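Local coordinates for periplasmic binding protein (Veillonella parvula, PDB 4MO9) that probably serves as the extracytoplasmic solute-binding component of an ABC importer, perhaps one for iron chelates, at residues V235-K238 with D239-K243; L288-A291 with F292-R296. One frame throughout, in Å; residues are numbered along the deposited sequence.

Interactions 1 and 2 each gather several donors round one carbonyl oxygen, the first in a loop, the second near a helix end. Interaction 1 shapes a loop that follows an outermost strand of the five-stranded mixed sheet; interaction 2 shapes the last turns of helix 282-295, which packs on inner strands of the same sheet. Their centres lie 23 Å apart, with nearest atoms about 11 Å apart, without touching. Each is partly buried. In 235-243 a backbone oxygen takes two amide protons and a threonine and an isoleucine lie side by side on the buried face; in 288-296 a threonine hydroxyl joins the backbone donors, while an aromatic ring and a guanidinium group face the interior.

Interaction 1 of 2, residues V235-K238 with D239-K243; sequences VITK and DAIKK
Thr237 O is the hub of this turn, where the chain, leaving strand 234-235, runs on from 235-238 into 239-243 as loop. A type I beta turn from Val235 to Lys238, closed by Lys238 N on Val235 O, starts the bend, and an alpha turn follows, closed by Ile241 N on Thr237 O. That oxygen accepts two amides: Ala240 N at 3.0 Å, standing well above the carbonyl plane, and Ile241 N at 3.1 Å, nearly in line with the C=O bond. The second bond is much the straighter, with an N-H...O angle of 163° against 138° for the first. Gripped by both, the carbonyl is held in direction, and the Thr237 and Ala240 CA atoms come within 5.2 Å. A water sits within the curve of the bend, donating to Ile236 O at 2.6 Å and accepting from Asp239 N at 2.8 Å.

Among the side chains, Thr237 and Ile241 lie alongside one another, pointing the same way, with Thr237 CB 3.8 Å from Ile241 CG1. The Ile241 branch reaches this place because CG1 sits beside its own backbone N (chi1 -55°). The Thr237 hydroxyl is engaged elsewhere, by Phe218 O and Ser217 OG. Lys238 and Asp239 run side by side on the exposed surface, yet Lys238 NZ stays 5.6 Å from Asp239 OD2; the ammonium group makes its salt bridge with Asp234 instead.

The loop leads from strand 234-235 toward helix 249-255. Thr237 and Ile241 both rest on Ile247, Thr237 and Ala240 also touch Phe251 of that helix, and Val235 packs against helix 224-230, while Ile236 reaches strand 201-206.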
loop_
_atom_site.group_PDB
_atom_site.type_symbol
_atom_site.label_atom_id
_atom_site.label_comp_id
_atom_site.label_asym_id
_atom_site.label_seq_id
_atom_site.Cartn_x
_atom_site.Cartn_y
_atom_site.Cartn_z
ATOM N N VAL A 235 18.487 5.520 6.145
ATOM C CA VAL A 235 17.392 6.311 6.714
ATOM C C VAL A 235 17.870 7.161 7.904
ATOM O O VAL A 235 18.154 6.624 8.978
ATOM C CB VAL A 235 16.228 5.394 7.143
ATOM C CG1 VAL A 235 15.082 6.209 7.710
ATOM C CG2 VAL A 235 15.748 4.553 5.956
ATOM N N ILE A 236 17.950 8.482 7.729
ATOM C CA ILE A 236 18.583 9.333 8.752
ATOM C C ILE A 236 17.884 9.269 10.118
ATOM O O ILE A 236 18.486 9.575 11.151
ATOM C CB ILE A 236 18.719 10.824 8.312
ATOM C CG1 ILE A 236 17.357 11.534 8.287
ATOM C CG2 ILE A 236 19.454 10.940 6.967
ATOM C CD1 ILE A 236 17.468 13.071 8.158
ATOM N N THR A 237 16.614 8.877 10.115
ATOM C CA THR A 237 15.815 8.815 11.338
ATOM C C THR A 237 15.803 7.423 11.985
ATOM O O THR A 237 15.158 7.236 13.017
ATOM C CB THR A 237 14.351 9.239 11.071
ATOM O OG1 THR A 237 13.888 8.622 9.862
ATOM C CG2 THR A 237 14.232 10.757 10.940
ATOM N N LYS A 238 16.510 6.463 11.388
ATOM C CA LYS A 238 16.466 5.058 11.834
ATOM C C LYS A 238 16.706 4.830 13.337
ATOM O O LYS A 238 16.142 3.896 13.917
ATOM C CB LYS A 238 17.422 4.184 11.005
ATOM C CG LYS A 238 18.902 4.414 11.292
ATOM C CD LYS A 238 19.784 3.858 10.175
ATOM C CE LYS A 238 21.254 4.175 10.449
ATOM N NZ LYS A 238 22.110 4.105 9.225
ATOM N N ASP A 239 17.520 5.680 13.965
ATOM C CA ASP A 239 17.832 5.541 15.391
ATOM C C ASP A 239 16.983 6.425 16.307
ATOM O O ASP A 239 16.848 6.136 17.497
ATOM C CB ASP A 239 19.313 5.838 15.652
ATOM C CG ASP A 239 20.230 4.738 15.159
ATOM O OD1 ASP A 239 19.845 3.550 15.249
ATOM O OD2 ASP A 239 21.340 5.070 14.684
ATOM N N ALA A 240 16.416 7.496 15.757
ATOM C CA ALA A 240 15.734 8.506 16.571
ATOM C C ALA A 240 14.220 8.295 16.667
ATOM O O ALA A 240 13.584 8.740 17.625
ATOM C CB ALA A 240 16.050 9.907 16.051
ATOM N N ILE A 241 13.649 7.631 15.666
ATOM C CA ILE A 241 12.224 7.309 15.656
ATOM C C ILE A 241 12.061 5.808 15.913
ATOM O O ILE A 241 12.722 4.992 15.265
ATOM C CB ILE A 241 11.568 7.670 14.289
ATOM C CG1 ILE A 241 11.820 9.142 13.924
ATOM C CG2 ILE A 241 10.068 7.332 14.283
ATOM C CD1 ILE A 241 11.245 10.155 14.916
ATOM N N LYS A 242 11.190 5.443 16.852
ATOM C CA LYS A 242 10.995 4.036 17.192
ATOM C C LYS A 242 10.227 3.277 16.109
ATOM O O LYS A 242 10.635 2.186 15.698
ATOM C CB LYS A 242 10.295 3.889 18.550
ATOM C CG LYS A 242 8.998 4.684 18.703
ATOM C CD LYS A 242 8.096 4.063 19.767
ATOM C CE LYS A 242 7.851 2.588 19.475
ATOM N NZ LYS A 242 6.742 2.030 20.291
ATOM N N LYS A 243 9.122 3.864 15.651
ATOM C CA LYS A 243 8.253 3.236 14.655
ATOM C C LYS A 243 7.867 4.258 13.586
ATOM O O LYS A 243 8.474 4.308 12.510
ATOM C CB LYS A 243 7.001 2.678 15.332
ATOM C CG LYS A 243 6.110 1.854 14.419
ATOM C CD LYS A 243 4.826 1.434 15.128
ATOM C CE LYS A 243 4.599 -0.066 15.014
ATOM N NZ LYS A 243 3.161 -0.444 15.178
HETATM O O HOH W 1 18.326 8.353 13.448
#

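Interaction 2 of 2, residues L288-A291 with F292-R296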
loop_
_atom_site.group_PDB
_atom_site.type_symbol
_atom_site.label_atom_id
_atom_site.label_comp_id
_atom_site.label_asym_id
_atom_site.label_seq_id
_atom_site.Cartn_x
_atom_site.Cartn_y
_atom_site.Cartn_z
ATOM N N LEU A 288 2.637 21.920 -4.476
ATOM C CA LEU A 288 2.508 21.427 -3.109
ATOM C C LEU A 288 3.848 20.914 -2.562
ATOM O O LEU A 288 4.196 21.188 -1.407
ATOM C CB LEU A 288 1.422 20.345 -3.017
ATOM C CG LEU A 288 -0.016 20.844 -3.229
ATOM C CD1 LEU A 288 -0.924 19.669 -3.555
ATOM C CD2 LEU A 288 -0.544 21.584 -2.012
ATOM N N LEU A 289 4.598 20.188 -3.391
ATOM C CA LEU A 289 5.918 19.691 -2.996
ATOM C C LEU A 289 6.886 20.853 -2.784
ATOM O O LEU A 289 7.564 20.933 -1.752
ATOM C CB LEU A 289 6.467 18.729 -4.053
ATOM C CG LEU A 289 7.699 17.918 -3.645
ATOM C CD1 LEU A 289 7.476 17.295 -2.276
ATOM C CD2 LEU A 289 7.991 16.792 -4.650
ATOM N N LYS A 290 6.942 21.765 -3.749
ATOM C CA LYS A 290 7.838 22.916 -3.637
ATOM C C LYS A 290 7.571 23.740 -2.373
ATOM O O LYS A 290 8.503 24.244 -1.746
ATOM C CB LYS A 290 7.754 23.799 -4.888
ATOM C CG LYS A 290 8.482 25.129 -4.750
ATOM C CD LYS A 290 8.486 25.912 -6.057
ATOM C CE LYS A 290 9.285 27.195 -5.907
ATOM N NZ LYS A 290 9.331 27.972 -7.174
ATOM N N ALA A 291 6.303 23.855 -1.988
ATOM C CA ALA A 291 5.950 24.632 -0.801
ATOM C C ALA A 291 6.602 24.100 0.481
ATOM O O ALA A 291 6.935 24.886 1.376
ATOM C CB ALA A 291 4.435 24.726 -0.642
ATOM N N PHE A 292 6.763 22.778 0.573
ATOM C CA PHE A 292 7.496 22.174 1.684
ATOM C C PHE A 292 8.898 22.770 1.816
ATOM O O PHE A 292 9.352 23.065 2.921
ATOM C CB PHE A 292 7.595 20.657 1.511
ATOM C CG PHE A 292 6.362 19.915 1.947
ATOM C CD1 PHE A 292 5.266 19.801 1.100
ATOM C CD2 PHE A 292 6.296 19.335 3.210
ATOM C CE1 PHE A 292 4.126 19.127 1.498
ATOM C CE2 PHE A 292 5.156 18.651 3.618
ATOM C CZ PHE A 292 4.069 18.549 2.760
ATOM N N THR A 293 9.570 22.968 0.683
ATOM C CA THR A 293 10.955 23.462 0.668
ATOM C C THR A 293 11.073 24.981 0.835
ATOM O O THR A 293 12.126 25.500 1.243
ATOM C CB THR A 293 11.679 23.005 -0.626
ATOM O OG1 THR A 293 11.133 23.690 -1.763
ATOM C CG2 THR A 293 11.495 21.516 -0.827
ATOM N N THR A 294 9.994 25.701 0.529
ATOM C CA THR A 294 10.020 27.164 0.615
ATOM C C THR A 294 9.429 27.715 1.917
ATOM O O THR A 294 9.787 28.811 2.347
ATOM C CB THR A 294 9.327 27.838 -0.609
ATOM O OG1 THR A 294 7.932 27.506 -0.632
ATOM C CG2 THR A 294 9.973 27.382 -1.913
ATOM N N GLU A 295 8.518 26.971 2.539
ATOM C CA GLU A 295 7.848 27.464 3.742
ATOM C C GLU A 295 8.579 27.056 5.028
ATOM O O GLU A 295 8.366 27.657 6.087
ATOM C CB GLU A 295 6.368 27.031 3.788
ATOM C CG GLU A 295 5.500 27.480 2.595
ATOM C CD GLU A 295 5.506 28.991 2.370
ATOM O OE1 GLU A 295 4.613 29.691 2.907
ATOM O OE2 GLU A 295 6.402 29.485 1.645
ATOM N N ARG A 296 9.461 26.066 4.931
ATOM C CA ARG A 296 10.145 25.528 6.108
ATOM C C ARG A 296 11.505 26.174 6.356
ATOM O O ARG A 296 12.343 26.254 5.454
ATOM C CB ARG A 296 10.275 24.001 6.015
ATOM C CG ARG A 296 8.956 23.282 6.233
ATOM C CD ARG A 296 9.098 21.767 6.185
ATOM N NE ARG A 296 7.832 21.117 6.527
ATOM C CZ ARG A 296 7.653 19.802 6.590
ATOM N NH1 ARG A 296 8.660 18.978 6.327
ATOM N NH2 ARG A 296 6.460 19.304 6.905
#
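The C-terminal turns of helix 282-295 bring Lys290 O against Thr293 and Thr294, a common helical device in which a threonine hydroxyl bonds back to a carbonyl of the preceding turn. Thr293 OG1 donates to Lys290 O at 2.7 Å, in the carbonyl plane and on a lone pair. Its chi1 of 69° sets the hydroxyl between backbone N and carbonyl carbon, facing back along the helix. The amides of Thr293 and Thr294 add only weak bonds to the same oxygen. A valine in place of Thr293 would probably leave Lys290 O relying on these weak backbone amide bonds, its short hydroxyl partner lost. Glu295 N makes a better bond, to Ala291 O at 2.9 Å. On the outer side, Thr294 CG2 lies 3.9 Å from CG of the extended Lys290 chain.

Phe292 lies on the buried face of the helix, its CD1 edge meeting Leu288 O at 3.1 Å in the ring plane. Phe292 CD2 stands 3.6 Å above the centre of one face of the Arg296 guanidinium, whose NH1 makes a salt bridge with Glu205 while NE and NH2 bond the backbone oxygens of Pro211 and Gly210, with Phe214 in a cation-pi contact. Leu289 and Phe292 press the helix onto Ile262 of strand 259-263, and Leu289 also reaches strand 310-313.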